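Local coordinates for protein SAM-dependent O-methyltransferase (Leptospira interrogans, PDB 2HNK) that probably transfers a methyl group from S-adenosyl-L-methionine to a hydroxyl oxygen of an acceptor, and binds the product S-adenosyl-L-homocysteine in a Rossmann-like fold, at residues C[27-32]-C[102-107]; C[59-64]-C[147-152]; C[186-191]-C[199-204]. All coordinates share one frame; numbering follows the deposited sequence.

Interaction 1: residues C[27-32]-C[102-107]; sequences FLKLRK and RKYWKE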
loop_
_atom_site.group_PDB
_atom_site.type_symbol
_atom_site.label_atom_id
_atom_site.label_comp_id
_atom_site.label_asym_id
_atom_site.label_seq_id
_atom_site.Cartn_x
_atom_site.Cartn_y
_atom_site.Cartn_z
ATOM N N PHE C 27 -6.827 21.248 -2.512
ATOM C CA PHE C 27 -6.989 19.949 -3.187
ATOM C C PHE C 27 -8.445 19.727 -3.609
ATOM O O PHE C 27 -8.717 19.300 -4.732
ATOM C CB PHE C 27 -6.562 18.802 -2.267
ATOM C CG PHE C 27 -5.070 18.646 -2.092
ATOM C CD1 PHE C 27 -4.235 19.750 -1.889
ATOM C CD2 PHE C 27 -4.506 17.371 -2.064
ATOM C CE1 PHE C 27 -2.863 19.587 -1.700
ATOM C CE2 PHE C 27 -3.132 17.196 -1.868
ATOM C CZ PHE C 27 -2.310 18.306 -1.687
ATOM N N LEU C 28 -9.370 20.008 -2.692
ATOM C CA LEU C 28 -10.805 19.930 -2.967
ATOM C C LEU C 28 -11.183 20.865 -4.108
ATOM O O LEU C 28 -11.928 20.485 -5.014
ATOM C CB LEU C 28 -11.611 20.291 -1.712
ATOM C CG LEU C 28 -13.128 20.460 -1.835
ATOM C CD1 LEU C 28 -13.792 19.185 -2.319
ATOM C CD2 LEU C 28 -13.730 20.914 -0.503
ATOM N N LYS C 29 -10.649 22.085 -4.045
ATOM C CA LYS C 29 -10.806 23.105 -5.083
ATOM C C LYS C 29 -10.445 22.539 -6.461
ATOM O O LYS C 29 -11.213 22.690 -7.414
ATOM C CB LYS C 29 -9.938 24.321 -4.725
ATOM C CG LYS C 29 -10.103 25.575 -5.563
ATOM C CD LYS C 29 -9.171 26.662 -5.007
ATOM C CE LYS C 29 -9.290 27.975 -5.744
ATOM N NZ LYS C 29 -8.489 27.988 -6.991
ATOM N N LEU C 30 -9.288 21.879 -6.547
ATOM C CA LEU C 30 -8.832 21.245 -7.788
ATOM C C LEU C 30 -9.810 20.187 -8.319
ATOM O O LEU C 30 -10.068 20.132 -9.519
ATOM C CB LEU C 30 -7.418 20.655 -7.635
ATOM C CG LEU C 30 -6.862 19.760 -8.763
ATOM C CD1 LEU C 30 -6.899 20.429 -10.159
ATOM C CD2 LEU C 30 -5.464 19.273 -8.451
ATOM N N ARG C 31 -10.343 19.358 -7.426
ATOM C CA ARG C 31 -11.287 18.313 -7.819
ATOM C C ARG C 31 -12.560 18.916 -8.418
ATOM O O ARG C 31 -13.048 18.450 -9.449
ATOM C CB ARG C 31 -11.613 17.387 -6.641
ATOM C CG ARG C 31 -10.413 16.608 -6.117
ATOM C CD ARG C 31 -10.813 15.336 -5.370
ATOM N NE ARG C 31 -11.324 15.597 -4.027
ATOM C CZ ARG C 31 -12.584 15.403 -3.645
ATOM N NH1 ARG C 31 -13.477 14.930 -4.502
ATOM N NH2 ARG C 31 -12.952 15.675 -2.396
ATOM N N LYS C 32 -13.076 19.960 -7.770
ATOM C CA LYS C 32 -14.233 20.703 -8.276
ATOM C C LYS C 32 -13.943 21.314 -9.650
ATOM O O LYS C 32 -14.760 21.191 -10.567
ATOM C CB LYS C 32 -14.676 21.786 -7.288
ATOM C CG LYS C 32 -15.299 21.249 -6.016
ATOM C CD LYS C 32 -15.730 22.380 -5.084
ATOM C CE LYS C 32 -16.390 21.823 -3.824
ATOM N NZ LYS C 32 -16.516 22.838 -2.728
ATOM N N ARG C 102 -0.018 23.315 -12.427
ATOM C CA ARG C 102 0.907 24.310 -11.867
ATOM C C ARG C 102 0.208 25.383 -11.041
ATOM O O ARG C 102 0.737 25.840 -10.027
ATOM C CB ARG C 102 1.775 24.952 -12.953
ATOM C CG ARG C 102 2.836 25.868 -12.361
ATOM C CD ARG C 102 3.793 26.404 -13.402
ATOM N NE ARG C 102 4.653 25.373 -13.982
ATOM C CZ ARG C 102 5.678 24.796 -13.362
ATOM N NH1 ARG C 102 5.972 25.109 -12.102
ATOM N NH2 ARG C 102 6.408 23.890 -14.004
ATOM N N LYS C 103 -0.984 25.779 -11.470
ATOM C CA LYS C 103 -1.821 26.660 -10.670
ATOM C C LYS C 103 -1.924 26.128 -9.232
ATOM O O LYS C 103 -1.752 26.876 -8.272
ATOM C CB LYS C 103 -3.204 26.789 -11.305
ATOM C CG LYS C 103 -4.192 27.595 -10.486
ATOM C CD LYS C 103 -5.592 27.396 -11.002
ATOM C CE LYS C 103 -6.589 28.048 -10.083
ATOM N NZ LYS C 103 -7.957 28.031 -10.676
ATOM N N TYR C 104 -2.165 24.828 -9.091
ATOM C CA TYR C 104 -2.330 24.223 -7.762
ATOM C C TYR C 104 -1.018 23.911 -7.059
ATOM O O TYR C 104 -0.943 24.027 -5.840
ATOM C CB TYR C 104 -3.283 23.027 -7.814
ATOM C CG TYR C 104 -4.692 23.497 -8.031
ATOM C CD1 TYR C 104 -5.210 23.633 -9.323
ATOM C CD2 TYR C 104 -5.497 23.872 -6.944
ATOM C CE1 TYR C 104 -6.504 24.105 -9.529
ATOM C CE2 TYR C 104 -6.787 24.349 -7.139
ATOM C CZ TYR C 104 -7.283 24.466 -8.435
ATOM O OH TYR C 104 -8.566 24.930 -8.632
ATOM N N TRP C 105 0.015 23.543 -7.817
ATOM C CA TRP C 105 1.361 23.443 -7.254
ATOM C C TRP C 105 1.762 24.767 -6.574
ATOM O O TRP C 105 2.280 24.769 -5.447
ATOM C CB TRP C 105 2.393 23.099 -8.333
ATOM C CG TRP C 105 2.156 21.820 -9.084
ATOM C CD1 TRP C 105 1.413 20.740 -8.678
ATOM C CD2 TRP C 105 2.714 21.464 -10.358
ATOM N NE1 TRP C 105 1.465 19.747 -9.623
ATOM C CE2 TRP C 105 2.255 20.160 -10.664
ATOM C CE3 TRP C 105 3.554 22.120 -11.271
ATOM C CZ2 TRP C 105 2.598 19.501 -11.854
ATOM C CZ3 TRP C 105 3.895 21.468 -12.457
ATOM C CH2 TRP C 105 3.420 20.166 -12.735
ATOM N N LYS C 106 1.509 25.881 -7.270
ATOM C CA LYS C 106 1.823 27.214 -6.755
ATOM C C LYS C 106 0.981 27.566 -5.538
ATOM O O LYS C 106 1.512 28.078 -4.552
ATOM C CB LYS C 106 1.665 28.282 -7.842
ATOM C CG LYS C 106 2.308 29.627 -7.496
ATOM C CD LYS C 106 2.197 30.626 -8.653
ATOM C CE LYS C 106 3.087 30.259 -9.856
ATOM N NZ LYS C 106 4.550 30.348 -9.553
ATOM N N GLU C 107 -0.321 27.286 -5.610
ATOM C CA GLU C 107 -1.240 27.475 -4.474
ATOM C C GLU C 107 -0.747 26.772 -3.213
ATOM O O GLU C 107 -0.948 27.255 -2.101
ATOM C CB GLU C 107 -2.643 26.959 -4.806
ATOM C CG GLU C 107 -3.529 27.956 -5.543
ATOM C CD GLU C 107 -5.015 27.565 -5.536
ATOM O OE1 GLU C 107 -5.430 26.774 -4.657
ATOM O OE2 GLU C 107 -5.770 28.059 -6.405
HETATM O O HOH W 1 -9.879 29.929 -8.474
#
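Leu30 packs over one face of the Tyr104 ring, its side chain crossing it obliquely, and this is the dense part of the contact. Its CB sits 3.7 Å from the centroid of the Tyr104 ring and only 7° off the ring normal, which meets the geometry of a CH-pi contact over the face. Leu30 CD1 extends the cover toward the far rim, 3.7 Å from Tyr104 CD1. The ring is placed by Tyr104 CG lying beside its backbone N, which sends it across to helix 25-35; that helix runs nearly antiparallel to helix 95-107, at 166°. The local axes are 10.7 Å apart, a wide spacing that the Tyr104 ring bridges. Behind Leu30 and Phe27, Leu76 of helix 73-81 closes the apolar side.

The outer side is polar and more loosely built. Lys29 passes the edge of the Tyr104 ring, its CG near the ring plane, and its chain stays extended until a bend at chi4 (-82°) turns the ammonium to Glu107. The salt bridge from Lys29 NZ to Glu107 OE2 measures 2.8 Å and uses the syn lone pair of that oxygen; the bond from Lys29 NZ to Tyr104 OH, at 3.5 Å, is weak. Glu33 is the stronger partner of Tyr104 OH and also forms a salt bridge with Lys103, while Ser26 binds the other oxygen of Glu107.

A water accepts from Lys29 NZ at 2.8 Å and, weakly, from Lys103 NZ. The two ammonium nitrogens, Lys29 NZ and Lys103 NZ, are 3.7 Å apart, so the nearby carboxylates of Glu107 and Glu33 probably offset their repulsion. The chemistry thus implies a helix pair fixed inside by one leucine-tyrosine face contact and outside by a hydrated cluster in which two neighbouring lysines are each paired with a glutamate.

Interaction 2: residues C[59-64]-C[147-152]; sequences SGAKRI and SIDLFF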
loop_
_atom_site.group_PDB
_atom_site.type_symbol
_atom_site.label_atom_id
_atom_site.label_comp_id
_atom_site.label_asym_id
_atom_site.label_seq_id
_atom_site.Cartn_x
_atom_site.Cartn_y
_atom_site.Cartn_z
ATOM N N SER C 59 7.794 4.058 1.481
ATOM C CA SER C 59 8.878 3.663 0.588
ATOM C C SER C 59 10.187 4.442 0.776
ATOM O O SER C 59 11.247 3.991 0.335
ATOM C CB SER C 59 8.422 3.783 -0.868
ATOM O OG SER C 59 8.276 5.137 -1.247
ATOM N N GLY C 60 10.113 5.608 1.411
ATOM C CA GLY C 60 11.281 6.484 1.575
ATOM C C GLY C 60 11.730 7.161 0.287
ATOM O O GLY C 60 12.814 7.739 0.237
ATOM N N ALA C 61 10.893 7.098 -0.752
ATOM C CA ALA C 61 11.192 7.696 -2.064
ATOM C C ALA C 61 11.633 9.163 -1.994
ATOM O O ALA C 61 11.054 9.969 -1.252
ATOM C CB ALA C 61 9.987 7.554 -3.010
ATOM N N LYS C 62 12.660 9.495 -2.774
ATOM C CA LYS C 62 13.122 10.881 -2.911
ATOM C C LYS C 62 13.107 11.349 -4.361
ATOM O O LYS C 62 13.146 12.553 -4.624
ATOM C CB LYS C 62 14.517 11.073 -2.307
ATOM C CG LYS C 62 14.563 10.816 -0.812
ATOM C CD LYS C 62 15.766 11.455 -0.141
ATOM C CE LYS C 62 15.617 11.342 1.376
ATOM N NZ LYS C 62 16.626 12.151 2.114
ATOM N N ARG C 63 13.067 10.404 -5.297
ATOM C CA ARG C 63 12.965 10.741 -6.714
ATOM C C ARG C 63 11.820 9.990 -7.360
ATOM O O ARG C 63 11.876 8.768 -7.509
ATOM C CB ARG C 63 14.280 10.451 -7.456
ATOM C CG ARG C 63 15.471 11.324 -7.029
ATOM C CD ARG C 63 15.189 12.821 -7.227
ATOM N NE ARG C 63 16.334 13.645 -6.839
ATOM C CZ ARG C 63 16.494 14.207 -5.643
ATOM N NH1 ARG C 63 15.575 14.069 -4.692
ATOM N NH2 ARG C 63 17.582 14.931 -5.402
ATOM N N ILE C 64 10.788 10.735 -7.745
ATOM C CA ILE C 64 9.576 10.160 -8.333
ATOM C C ILE C 64 9.402 10.611 -9.787
ATOM O O ILE C 64 9.707 11.752 -10.123
ATOM C CB ILE C 64 8.312 10.556 -7.509
ATOM C CG1 ILE C 64 8.423 10.033 -6.066
ATOM C CG2 ILE C 64 7.029 10.059 -8.195
ATOM C CD1 ILE C 64 7.282 10.446 -5.166
ATOM N N SER C 147 18.018 5.172 -11.450
ATOM C CA SER C 147 18.098 6.473 -10.786
ATOM C C SER C 147 16.818 6.880 -10.036
ATOM O O SER C 147 16.828 7.843 -9.272
ATOM C CB SER C 147 18.480 7.551 -11.808
ATOM O OG SER C 147 17.558 7.588 -12.884
ATOM N N ILE C 148 15.728 6.141 -10.254
ATOM C CA ILE C 148 14.410 6.532 -9.745
ATOM C C ILE C 148 13.921 5.640 -8.600
ATOM O O ILE C 148 14.094 4.420 -8.626
ATOM C CB ILE C 148 13.357 6.588 -10.899
ATOM C CG1 ILE C 148 13.898 7.409 -12.090
ATOM C CG2 ILE C 148 12.018 7.137 -10.410
ATOM C CD1 ILE C 148 14.226 8.891 -11.782
ATOM N N ASP C 149 13.308 6.260 -7.597
ATOM C CA ASP C 149 12.775 5.523 -6.451
ATOM C C ASP C 149 11.386 4.964 -6.709
ATOM O O ASP C 149 11.086 3.820 -6.345
ATOM C CB ASP C 149 12.723 6.430 -5.224
ATOM C CG ASP C 149 14.088 6.899 -4.796
ATOM O OD1 ASP C 149 15.028 6.093 -4.850
ATOM O OD2 ASP C 149 14.216 8.062 -4.391
ATOM N N LEU C 150 10.544 5.780 -7.338
ATOM C CA LEU C 150 9.137 5.455 -7.476
ATOM C C LEU C 150 8.557 6.011 -8.771
ATOM O O LEU C 150 8.869 7.133 -9.178
ATOM C CB LEU C 150 8.353 5.951 -6.249
ATOM C CG LEU C 150 6.874 5.588 -6.086
ATOM C CD1 LEU C 150 6.490 5.505 -4.608
ATOM C CD2 LEU C 150 5.972 6.584 -6.804
ATOM N N PHE C 151 7.718 5.201 -9.408
ATOM C CA PHE C 151 6.984 5.608 -10.594
ATOM C C PHE C 151 5.491 5.571 -10.359
ATOM O O PHE C 151 4.988 4.658 -9.708
ATOM C CB PHE C 151 7.285 4.666 -11.752
ATOM C CG PHE C 151 8.380 5.129 -12.642
ATOM C CD1 PHE C 151 9.697 4.766 -12.391
ATOM C CD2 PHE C 151 8.097 5.910 -13.756
ATOM C CE1 PHE C 151 10.724 5.185 -13.242
ATOM C CE2 PHE C 151 9.113 6.324 -14.616
ATOM C CZ PHE C 151 10.424 5.969 -14.354
ATOM N N PHE C 152 4.788 6.554 -10.916
ATOM C CA PHE C 152 3.342 6.490 -11.039
ATOM C C PHE C 152 2.962 6.450 -12.526
ATOM O O PHE C 152 3.191 7.411 -13.258
ATOM C CB PHE C 152 2.684 7.679 -10.341
ATOM C CG PHE C 152 1.186 7.598 -10.286
ATOM C CD1 PHE C 152 0.546 6.465 -9.782
ATOM C CD2 PHE C 152 0.406 8.657 -10.721
ATOM C CE1 PHE C 152 -0.844 6.384 -9.741
ATOM C CE2 PHE C 152 -0.996 8.590 -10.665
ATOM C CZ PHE C 152 -1.613 7.449 -10.178
#
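The backbones of Ile64 and Leu150 pair as a parallel bridge with CA atoms 4.8 Å apart, while the chain turns a corner at Asp149, where the carbonyl of Arg63 receives two donors. Asp149 N binds Arg63 O at 2.9 Å, in the carbonyl plane, and Leu150 N reaches the same oxygen at 3.3 Å with a 20° tilt from that plane. A CA-H...O contact from Ile64 to Leu150 O follows along the pair.

Among the side chains, the carboxylate of Asp149 does the polar work. One oxygen, OD2, takes two consecutive amides where the chain enters strand 63-67: Lys62 N at 2.7 Å and Arg63 N at 2.8 Å. Both come to its anti side from opposite faces of the carboxylate plane, so the oxygen is clasped between the two N-H groups. Asp149 CG stands beside its own backbone N (chi1 -63°), directing the carboxylate across to the backbone of 59-64. The other oxygen, OD1, forms a salt bridge with Lys172. Arg63 turns its guanidinium elsewhere, bonding through NE to the carbonyl of Phe141 and through NH1 to the carbonyls of Lys62 and Asp85.

Apolar packing continues on the face that Ile64 and Leu150 share. Their side chains lie side by side and point the same way, with Ile64 CG2 3.9 Å from Leu150 CD2. Ala61 CB touches both residues of the corner, 3.7 Å from Asp149 CB and 4.0 Å from Leu150 CB. Leu150 also packs on Leu176 and Ile178 of strand 175-180.

Strands 63-67 and 148-153 are neighbouring parallel strands in the middle of a seven-stranded sheet of order 3-2-1-4-5-7-6, the arrangement typical of the Rossmann-like class I methyltransferase fold; farther along, Phe152 lines the S-adenosyl-L-homocysteine pocket.

Interaction 3: residues C[186-191]-C[199-204]; sequences GSVADL and VGIRKF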
loop_
_atom_site.group_PDB
_atom_site.type_symbol
_atom_site.label_atom_id
_atom_site.label_comp_id
_atom_site.label_asym_id
_atom_site.label_seq_id
_atom_site.Cartn_x
_atom_site.Cartn_y
_atom_site.Cartn_z
ATOM N N GLY C 186 -13.294 -2.907 -15.028
ATOM C CA GLY C 186 -13.620 -4.316 -15.142
ATOM C C GLY C 186 -13.539 -4.924 -16.538
ATOM O O GLY C 186 -13.721 -6.124 -16.675
ATOM N N SER C 187 -13.261 -4.110 -17.562
ATOM C CA SER C 187 -13.223 -4.592 -18.961
ATOM C C SER C 187 -12.094 -5.588 -19.245
ATOM O O SER C 187 -12.192 -6.389 -20.175
ATOM C CB SER C 187 -13.135 -3.428 -19.946
ATOM O OG SER C 187 -11.894 -2.764 -19.822
ATOM N N VAL C 188 -11.034 -5.527 -18.434
ATOM C CA VAL C 188 -9.891 -6.446 -18.540
ATOM C C VAL C 188 -10.286 -7.919 -18.395
ATOM O O VAL C 188 -9.657 -8.796 -18.985
ATOM C CB VAL C 188 -8.763 -6.103 -17.523
ATOM C CG1 VAL C 188 -8.202 -4.714 -17.795
ATOM C CG2 VAL C 188 -9.251 -6.233 -16.071
ATOM N N ALA C 189 -11.336 -8.178 -17.622
ATOM C CA ALA C 189 -11.810 -9.537 -17.392
ATOM C C ALA C 189 -12.819 -10.025 -18.459
ATOM O O ALA C 189 -13.220 -11.188 -18.447
ATOM C CB ALA C 189 -12.392 -9.657 -15.983
ATOM N N ASP C 190 -13.208 -9.140 -19.378
ATOM C CA ASP C 190 -14.223 -9.436 -20.385
ATOM C C ASP C 190 -13.599 -9.435 -21.779
ATOM O O ASP C 190 -13.338 -8.372 -22.341
ATOM C CB ASP C 190 -15.339 -8.388 -20.299
ATOM C CG ASP C 190 -16.541 -8.710 -21.182
ATOM O OD1 ASP C 190 -16.468 -9.597 -22.063
ATOM O OD2 ASP C 190 -17.578 -8.054 -20.993
ATOM N N LEU C 191 -13.380 -10.622 -22.348
ATOM C CA LEU C 191 -12.658 -10.724 -23.627
ATOM C C LEU C 191 -13.389 -10.148 -24.840
ATOM O O LEU C 191 -12.780 -9.961 -25.895
ATOM C CB LEU C 191 -12.153 -12.150 -23.898
ATOM C CG LEU C 191 -11.015 -12.691 -23.013
ATOM C CD1 LEU C 191 -10.182 -13.720 -23.784
ATOM C CD2 LEU C 191 -10.098 -11.594 -22.440
ATOM N N VAL C 199 -6.547 -3.629 -24.285
ATOM C CA VAL C 199 -5.492 -4.562 -24.691
ATOM C C VAL C 199 -4.155 -4.191 -24.022
ATOM O O VAL C 199 -3.501 -5.043 -23.430
ATOM C CB VAL C 199 -5.381 -4.690 -26.251
ATOM C CG1 VAL C 199 -4.164 -5.527 -26.668
ATOM C CG2 VAL C 199 -6.667 -5.306 -26.840
ATOM N N GLY C 200 -3.774 -2.917 -24.093
ATOM C CA GLY C 200 -2.543 -2.429 -23.455
ATOM C C GLY C 200 -2.449 -2.780 -21.977
ATOM O O GLY C 200 -1.451 -3.331 -21.526
ATOM N N ILE C 201 -3.512 -2.491 -21.230
ATOM C CA ILE C 201 -3.589 -2.826 -19.800
ATOM C C ILE C 201 -3.498 -4.339 -19.512
ATOM O O ILE C 201 -2.729 -4.747 -18.641
ATOM C CB ILE C 201 -4.838 -2.176 -19.137
ATOM C CG1 ILE C 201 -4.731 -0.655 -19.231
ATOM C CG2 ILE C 201 -4.999 -2.638 -17.673
ATOM C CD1 ILE C 201 -6.003 0.082 -18.912
ATOM N N ARG C 202 -4.256 -5.158 -20.248
ATOM C CA ARG C 202 -4.162 -6.626 -20.132
ATOM C C ARG C 202 -2.747 -7.141 -20.344
ATOM O O ARG C 202 -2.255 -7.958 -19.559
ATOM C CB ARG C 202 -5.077 -7.336 -21.133
ATOM C CG ARG C 202 -6.524 -7.456 -20.723
ATOM C CD ARG C 202 -7.211 -8.602 -21.474
ATOM N NE ARG C 202 -8.663 -8.417 -21.482
ATOM C CZ ARG C 202 -9.356 -7.904 -22.500
ATOM N NH1 ARG C 202 -8.751 -7.540 -23.620
ATOM N NH2 ARG C 202 -10.665 -7.764 -22.400
ATOM N N LYS C 203 -2.113 -6.677 -21.422
ATOM C CA LYS C 203 -0.728 -7.018 -21.747
ATOM C C LYS C 203 0.234 -6.580 -20.651
ATOM O O LYS C 203 1.160 -7.310 -20.300
ATOM C CB LYS C 203 -0.313 -6.350 -23.059
ATOM C CG LYS C 203 -0.840 -7.013 -24.312
ATOM C CD LYS C 203 -0.190 -6.383 -25.530
ATOM C CE LYS C 203 0.285 -7.435 -26.515
ATOM N NZ LYS C 203 1.557 -6.994 -27.170
ATOM N N PHE C 204 0.025 -5.371 -20.139
ATOM C CA PHE C 204 0.804 -4.861 -19.011
ATOM C C PHE C 204 0.651 -5.769 -17.789
ATOM O O PHE C 204 1.652 -6.205 -17.221
ATOM C CB PHE C 204 0.404 -3.417 -18.688
ATOM C CG PHE C 204 1.038 -2.869 -17.441
ATOM C CD1 PHE C 204 2.291 -2.259 -17.493
ATOM C CD2 PHE C 204 0.384 -2.959 -16.214
ATOM C CE1 PHE C 204 2.889 -1.750 -16.349
ATOM C CE2 PHE C 204 0.972 -2.449 -15.049
ATOM C CZ PHE C 204 2.230 -1.838 -15.118
#
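Arg202 reaches from helix 196-210 to the 3-10 turn at 187-189, where its NE donates to Val188 O. This hydrogen bond is 2.7 Å long with an angle of 160° at the hydrogen, and the oxygen lies close to the guanidinium plane, 10° out of it. The chain of Arg202 is extended from CG to NE, which carries the guanidinium from the helix to the 3-10 segment. Its NH2 lies 3.0 Å from Ser187 O and 2.7 Å from Asp190 O, the latter at too poor an angle for a hydrogen bond; the carbonyl of His193 accepts from NH2.

Van der Waals packing accompanies the polar contact. Leu191 lays CD2 over one face of the Arg202 guanidinium, 3.5 Å above its plane and displaced toward the rim. Nearer the helix, the apolar pair Val188 CG1 and Ile201 CG2 meets at 3.8 Å, the two side chains crossing at about a right angle. Tyr15 of the second subunit packs on Val188, Ala189 and Arg202, so the contact also borders the dimer interface.

The whole is a local closure in which a helix arginine holds the backbone of the loop before its own helix, here the connection after strand 175-180 of the Rossmann-like methyltransferase fold.

From the N terminus, helix 25-35 comes first; interaction 1 closes when helix 95-107 meets it, enclosing strand 63-67, helix 73-81 and strand 87-92. Interaction 2 opens within that span, at 59-64, and closes only at 147-152, so the two cross: one joins helices at the periphery, the other adjacent central strands. The centres of interactions 1 and 2 lie about 23 Å apart, and the two do not touch. Interaction 3 follows in series and spans just seven intervening residues, binding the loop after strand 175-180 to helix 196-210. It lies on the opposite side of the chain's centre from both others, its centre 32 Å from that of interaction 1 and 27 Å from that of interaction 2.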